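Local atomic coordinates of possible prolidase (Bifidobacterium longum NCC2705, PDB entry 2P9B), a protein that is a putative amidohydrolase-family enzyme that probably hydrolyses carbon-nitrogen bonds other than peptide bonds. Residues 70-82 with 342-356. Sequence-based numbering, arbitrary orientation.
Sequences MPGLINAHTHLFS and VGTDTGMTFVPQYAT
Val342 O receives the backbone N of Ala76 in a nearly straight hydrogen bond of 2.8 Å, joining the loop 342-356 to the chain where strand 68-78 turns a corner. Gly343 follows with its CA 3.2 Å from Asn75 OD1; a CB on it would clash with His77 CB. Asn75 OD1 accepts from Thr344 N and, closing an Asx turn, from His77 N, while Asn75 ND2 donates in its amide plane to Thr344 OG1 (3.0 Å). Asp345 N donates to His77 O at 2.7 Å, and its CB lies over one face of the His77 ring in a CH-pi contact. Asp345, its CG anti to the backbone N (chi1 -152°), places OD1 2.8 Å from His79 NE2. His77 and His79 belong to the His-x-His motif at the C-terminal end of the first barrel strand, as in other amidohydrolases; with Asp345 they face one vacant point, consistent with an empty metal site. The far nitrogen of His79, ND1, is held by Gly136 O. Thr346 OG1 accepts from His79 N and donates to Gln353 OE1. Gln353 NE2 donates to His79 O (2.9 Å), which lies in the plane of the Gln353 amide, and shares a water with Ser82 OG. Thr356 OG1 takes the second N-H of Asn75 ND2 (2.9 Å), 18° out of the amide plane. With an alanine here instead of the asparagine, Thr344 OG1 and Thr356 OG1 would probably lose their shared donor, and Thr344 N and His77 N the oxygen that closes the Asx turn.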
loop_
_atom_site.group_PDB
_atom_site.type_symbol
_atom_site.label_atom_id
_atom_site.label_comp_id
_atom_site.label_asym_id
_atom_site.label_seq_id
_atom_site.Cartn_x
_atom_site.Cartn_y
_atom_site.Cartn_z
HETATM N N MSE A 70 16.532 -1.102 -5.665
HETATM C CA MSE A 70 15.291 -1.638 -6.193
HETATM C C MSE A 70 14.271 -0.513 -6.249
HETATM O O MSE A 70 14.539 0.593 -5.779
HETATM C CB MSE A 70 14.780 -2.784 -5.290
HETATM C CG MSE A 70 14.362 -2.377 -3.856
HETATM SE SE MSE A 70 13.528 -3.742 -2.793
HETATM C CE MSE A 70 11.819 -3.724 -3.633
ATOM N N PRO A 71 13.100 -0.771 -6.856
ATOM C CA PRO A 71 12.096 0.293 -6.913
ATOM C C PRO A 71 11.643 0.575 -5.483
ATOM O O PRO A 71 11.706 -0.310 -4.628
ATOM C CB PRO A 71 10.964 -0.329 -7.731
ATOM C CG PRO A 71 11.678 -1.339 -8.613
ATOM C CD PRO A 71 12.674 -1.942 -7.644
ATOM N N GLY A 72 11.182 1.790 -5.221
ATOM C CA GLY A 72 10.721 2.092 -3.877
ATOM C C GLY A 72 9.530 1.217 -3.532
ATOM O O GLY A 72 8.762 0.826 -4.419
ATOM N N LEU A 73 9.370 0.883 -2.253
ATOM C CA LEU A 73 8.222 0.070 -1.859
ATOM C C LEU A 73 6.964 0.921 -1.960
ATOM O O LEU A 73 7.028 2.141 -1.922
ATOM C CB LEU A 73 8.374 -0.441 -0.419
ATOM C CG LEU A 73 9.481 -1.471 -0.156
ATOM C CD1 LEU A 73 9.547 -1.795 1.331
ATOM C CD2 LEU A 73 9.192 -2.739 -0.968
ATOM N N ILE A 74 5.823 0.260 -2.111
ATOM C CA ILE A 74 4.539 0.949 -2.192
ATOM C C ILE A 74 3.620 0.281 -1.185
ATOM O O ILE A 74 3.598 -0.946 -1.088
ATOM C CB ILE A 74 3.929 0.821 -3.618
ATOM C CG1 ILE A 74 4.864 1.494 -4.629
ATOM C CG2 ILE A 74 2.536 1.452 -3.657
ATOM C CD1 ILE A 74 4.387 1.430 -6.072
ATOM N N ASN A 75 2.880 1.080 -0.417
ATOM C CA ASN A 75 1.944 0.527 0.560
ATOM C C ASN A 75 0.553 0.986 0.140
ATOM O O ASN A 75 0.240 2.170 0.198
ATOM C CB ASN A 75 2.257 1.024 1.975
ATOM C CG ASN A 75 1.477 0.265 3.036
ATOM O OD1 ASN A 75 0.311 -0.068 2.834
ATOM N ND2 ASN A 75 2.119 -0.012 4.166
ATOM N N ALA A 76 -0.281 0.046 -0.296
ATOM C CA ALA A 76 -1.619 0.388 -0.777
ATOM C C ALA A 76 -2.695 0.585 0.278
ATOM O O ALA A 76 -3.856 0.825 -0.058
ATOM C CB ALA A 76 -2.083 -0.663 -1.785
ATOM N N HIS A 77 -2.331 0.491 1.550
ATOM C CA HIS A 77 -3.333 0.661 2.594
ATOM C C HIS A 77 -2.713 1.260 3.851
ATOM O O HIS A 77 -2.150 0.546 4.674
ATOM C CB HIS A 77 -3.987 -0.690 2.901
ATOM C CG HIS A 77 -5.201 -0.591 3.769
ATOM N ND1 HIS A 77 -6.182 -1.560 3.790
ATOM C CD2 HIS A 77 -5.595 0.362 4.646
ATOM C CE1 HIS A 77 -7.127 -1.206 4.641
ATOM N NE2 HIS A 77 -6.796 -0.045 5.174
ATOM N N THR A 78 -2.826 2.578 3.983
ATOM C CA THR A 78 -2.262 3.289 5.125
ATOM C C THR A 78 -3.232 4.297 5.743
ATOM O O THR A 78 -4.294 4.579 5.190
ATOM C CB THR A 78 -0.985 4.065 4.712
ATOM O OG1 THR A 78 -1.322 5.068 3.738
ATOM C CG2 THR A 78 0.044 3.110 4.095
ATOM N N HIS A 79 -2.847 4.810 6.908
ATOM C CA HIS A 79 -3.577 5.846 7.639
ATOM C C HIS A 79 -2.454 6.718 8.180
ATOM O O HIS A 79 -1.439 6.194 8.627
ATOM C CB HIS A 79 -4.370 5.262 8.814
ATOM C CG HIS A 79 -5.485 4.353 8.403
ATOM N ND1 HIS A 79 -6.667 4.820 7.866
ATOM C CD2 HIS A 79 -5.586 3.004 8.423
ATOM C CE1 HIS A 79 -7.448 3.795 7.575
ATOM N NE2 HIS A 79 -6.816 2.682 7.902
ATOM N N LEU A 80 -2.619 8.036 8.150
ATOM C CA LEU A 80 -1.565 8.907 8.644
ATOM C C LEU A 80 -1.857 9.480 10.029
ATOM O O LEU A 80 -1.307 10.509 10.423
ATOM C CB LEU A 80 -1.288 10.021 7.626
ATOM C CG LEU A 80 -0.819 9.514 6.247
ATOM C CD1 LEU A 80 -0.532 10.701 5.337
ATOM C CD2 LEU A 80 0.424 8.641 6.388
ATOM N N PHE A 81 -2.714 8.784 10.768
ATOM C CA PHE A 81 -3.083 9.166 12.126
ATOM C C PHE A 81 -3.306 7.856 12.881
ATOM O O PHE A 81 -3.641 6.837 12.272
ATOM C CB PHE A 81 -4.364 10.004 12.112
ATOM C CG PHE A 81 -5.605 9.215 11.797
ATOM C CD1 PHE A 81 -6.426 8.751 12.821
ATOM C CD2 PHE A 81 -5.945 8.920 10.479
ATOM C CE1 PHE A 81 -7.569 8.004 12.538
ATOM C CE2 PHE A 81 -7.084 8.173 10.184
ATOM C CZ PHE A 81 -7.900 7.715 11.216
ATOM N N SER A 82 -3.111 7.873 14.197
ATOM C CA SER A 82 -3.291 6.667 15.002
ATOM C C SER A 82 -4.759 6.435 15.339
ATOM O O SER A 82 -5.391 7.265 15.990
ATOM C CB SER A 82 -2.479 6.765 16.295
ATOM O OG SER A 82 -1.097 6.904 16.017
ATOM N N VAL A 342 0.291 -5.145 -1.878
ATOM C CA VAL A 342 0.835 -5.066 -0.530
ATOM C C VAL A 342 0.313 -3.809 0.164
ATOM O O VAL A 342 0.518 -2.687 -0.305
ATOM C CB VAL A 342 2.382 -5.028 -0.571
ATOM C CG1 VAL A 342 2.941 -4.606 0.774
ATOM C CG2 VAL A 342 2.918 -6.404 -0.950
ATOM N N GLY A 343 -0.376 -4.020 1.279
ATOM C CA GLY A 343 -0.923 -2.929 2.067
ATOM C C GLY A 343 -0.890 -3.466 3.482
ATOM O O GLY A 343 -0.894 -4.682 3.658
ATOM N N THR A 344 -0.857 -2.600 4.492
ATOM C CA THR A 344 -0.780 -3.111 5.857
ATOM C C THR A 344 -1.751 -2.537 6.879
ATOM O O THR A 344 -1.858 -3.069 7.979
ATOM C CB THR A 344 0.627 -2.913 6.433
ATOM O OG1 THR A 344 0.908 -1.512 6.525
ATOM C CG2 THR A 344 1.660 -3.585 5.545
ATOM N N ASP A 345 -2.439 -1.459 6.520
ATOM C CA ASP A 345 -3.378 -0.785 7.420
ATOM C C ASP A 345 -2.592 -0.119 8.557
ATOM O O ASP A 345 -2.887 -0.327 9.733
ATOM C CB ASP A 345 -4.393 -1.780 8.002
ATOM C CG ASP A 345 -5.721 -1.124 8.351
ATOM O OD1 ASP A 345 -5.769 0.120 8.439
ATOM O OD2 ASP A 345 -6.720 -1.852 8.542
ATOM N N THR A 346 -1.593 0.683 8.202
ATOM C CA THR A 346 -0.776 1.362 9.208
ATOM C C THR A 346 -1.631 2.248 10.113
ATOM O O THR A 346 -2.728 2.661 9.739
ATOM C CB THR A 346 0.317 2.246 8.560
ATOM O OG1 THR A 346 -0.295 3.330 7.858
ATOM C CG2 THR A 346 1.155 1.428 7.586
ATOM N N GLY A 347 -1.120 2.551 11.302
ATOM C CA GLY A 347 -1.874 3.382 12.221
ATOM C C GLY A 347 -2.537 2.546 13.297
ATOM O O GLY A 347 -2.904 3.064 14.357
HETATM N N MSE A 348 -2.696 1.254 13.017
HETATM C CA MSE A 348 -3.294 0.334 13.979
HETATM C C MSE A 348 -2.260 0.151 15.087
HETATM O O MSE A 348 -1.057 0.262 14.850
HETATM C CB MSE A 348 -3.606 -1.023 13.332
HETATM C CG MSE A 348 -4.595 -0.985 12.167
HETATM SE SE MSE A 348 -6.414 -0.426 12.612
HETATM C CE MSE A 348 -6.341 1.440 12.064
ATOM N N THR A 349 -2.728 -0.119 16.299
ATOM C CA THR A 349 -1.828 -0.294 17.431
ATOM C C THR A 349 -0.655 -1.226 17.137
ATOM O O THR A 349 0.477 -0.937 17.517
ATOM C CB THR A 349 -2.583 -0.837 18.665
ATOM O OG1 THR A 349 -3.631 0.073 19.025
ATOM C CG2 THR A 349 -1.631 -0.996 19.843
ATOM N N PHE A 350 -0.918 -2.337 16.455
ATOM C CA PHE A 350 0.142 -3.292 16.155
ATOM C C PHE A 350 0.625 -3.327 14.707
ATOM O O PHE A 350 1.165 -4.333 14.251
ATOM C CB PHE A 350 -0.286 -4.690 16.607
ATOM C CG PHE A 350 -0.471 -4.809 18.095
ATOM C CD1 PHE A 350 0.627 -4.774 18.950
ATOM C CD2 PHE A 350 -1.744 -4.909 18.646
ATOM C CE1 PHE A 350 0.462 -4.835 20.334
ATOM C CE2 PHE A 350 -1.922 -4.972 20.030
ATOM C CZ PHE A 350 -0.816 -4.933 20.874
ATOM N N VAL A 351 0.429 -2.228 13.985
ATOM C CA VAL A 351 0.898 -2.136 12.601
ATOM C C VAL A 351 1.709 -0.850 12.478
ATOM O O VAL A 351 1.175 0.215 12.175
ATOM C CB VAL A 351 -0.257 -2.090 11.584
ATOM C CG1 VAL A 351 0.307 -2.158 10.165
ATOM C CG2 VAL A 351 -1.229 -3.240 11.829
ATOM N N PRO A 352 3.021 -0.938 12.717
ATOM C CA PRO A 352 3.894 0.233 12.635
ATOM C C PRO A 352 3.887 0.885 11.260
ATOM O O PRO A 352 3.760 0.202 10.242
ATOM C CB PRO A 352 5.261 -0.338 12.991
ATOM C CG PRO A 352 4.921 -1.460 13.934
ATOM C CD PRO A 352 3.760 -2.107 13.226
ATOM N N GLN A 353 4.030 2.203 11.244
ATOM C CA GLN A 353 4.057 2.962 9.996
ATOM C C GLN A 353 5.275 2.558 9.170
ATOM O O GLN A 353 5.269 2.668 7.947
ATOM C CB GLN A 353 4.145 4.467 10.287
ATOM C CG GLN A 353 2.931 5.059 11.000
ATOM C CD GLN A 353 1.740 5.249 10.079
ATOM O OE1 GLN A 353 1.795 4.915 8.891
ATOM N NE2 GLN A 353 0.652 5.795 10.624
ATOM N N TYR A 354 6.312 2.080 9.847
ATOM C CA TYR A 354 7.549 1.696 9.177
ATOM C C TYR A 354 7.697 0.206 8.875
ATOM O O TYR A 354 8.748 -0.222 8.398
ATOM C CB TYR A 354 8.739 2.149 10.025
ATOM C CG TYR A 354 8.683 1.637 11.455
ATOM C CD1 TYR A 354 8.932 0.293 11.751
ATOM C CD2 TYR A 354 8.347 2.489 12.504
ATOM C CE1 TYR A 354 8.847 -0.187 13.060
ATOM C CE2 TYR A 354 8.259 2.020 13.815
ATOM C CZ TYR A 354 8.508 0.683 14.086
ATOM O OH TYR A 354 8.402 0.212 15.379
ATOM N N ALA A 355 6.654 -0.579 9.132
ATOM C CA ALA A 355 6.742 -2.020 8.935
ATOM C C ALA A 355 6.168 -2.588 7.642
ATOM O O ALA A 355 5.754 -3.740 7.604
ATOM C CB ALA A 355 6.112 -2.734 10.140
ATOM N N THR A 356 6.163 -1.804 6.571
ATOM C CA THR A 356 5.630 -2.319 5.314
ATOM C C THR A 356 6.327 -3.626 4.909
ATOM O O THR A 356 5.681 -4.556 4.429
ATOM C CB THR A 356 5.793 -1.282 4.176
ATOM O OG1 THR A 356 4.991 -0.135 4.464
ATOM C CG2 THR A 356 5.358 -1.874 2.834
HETATM O O HOH W 1 0.152 6.112 13.565
#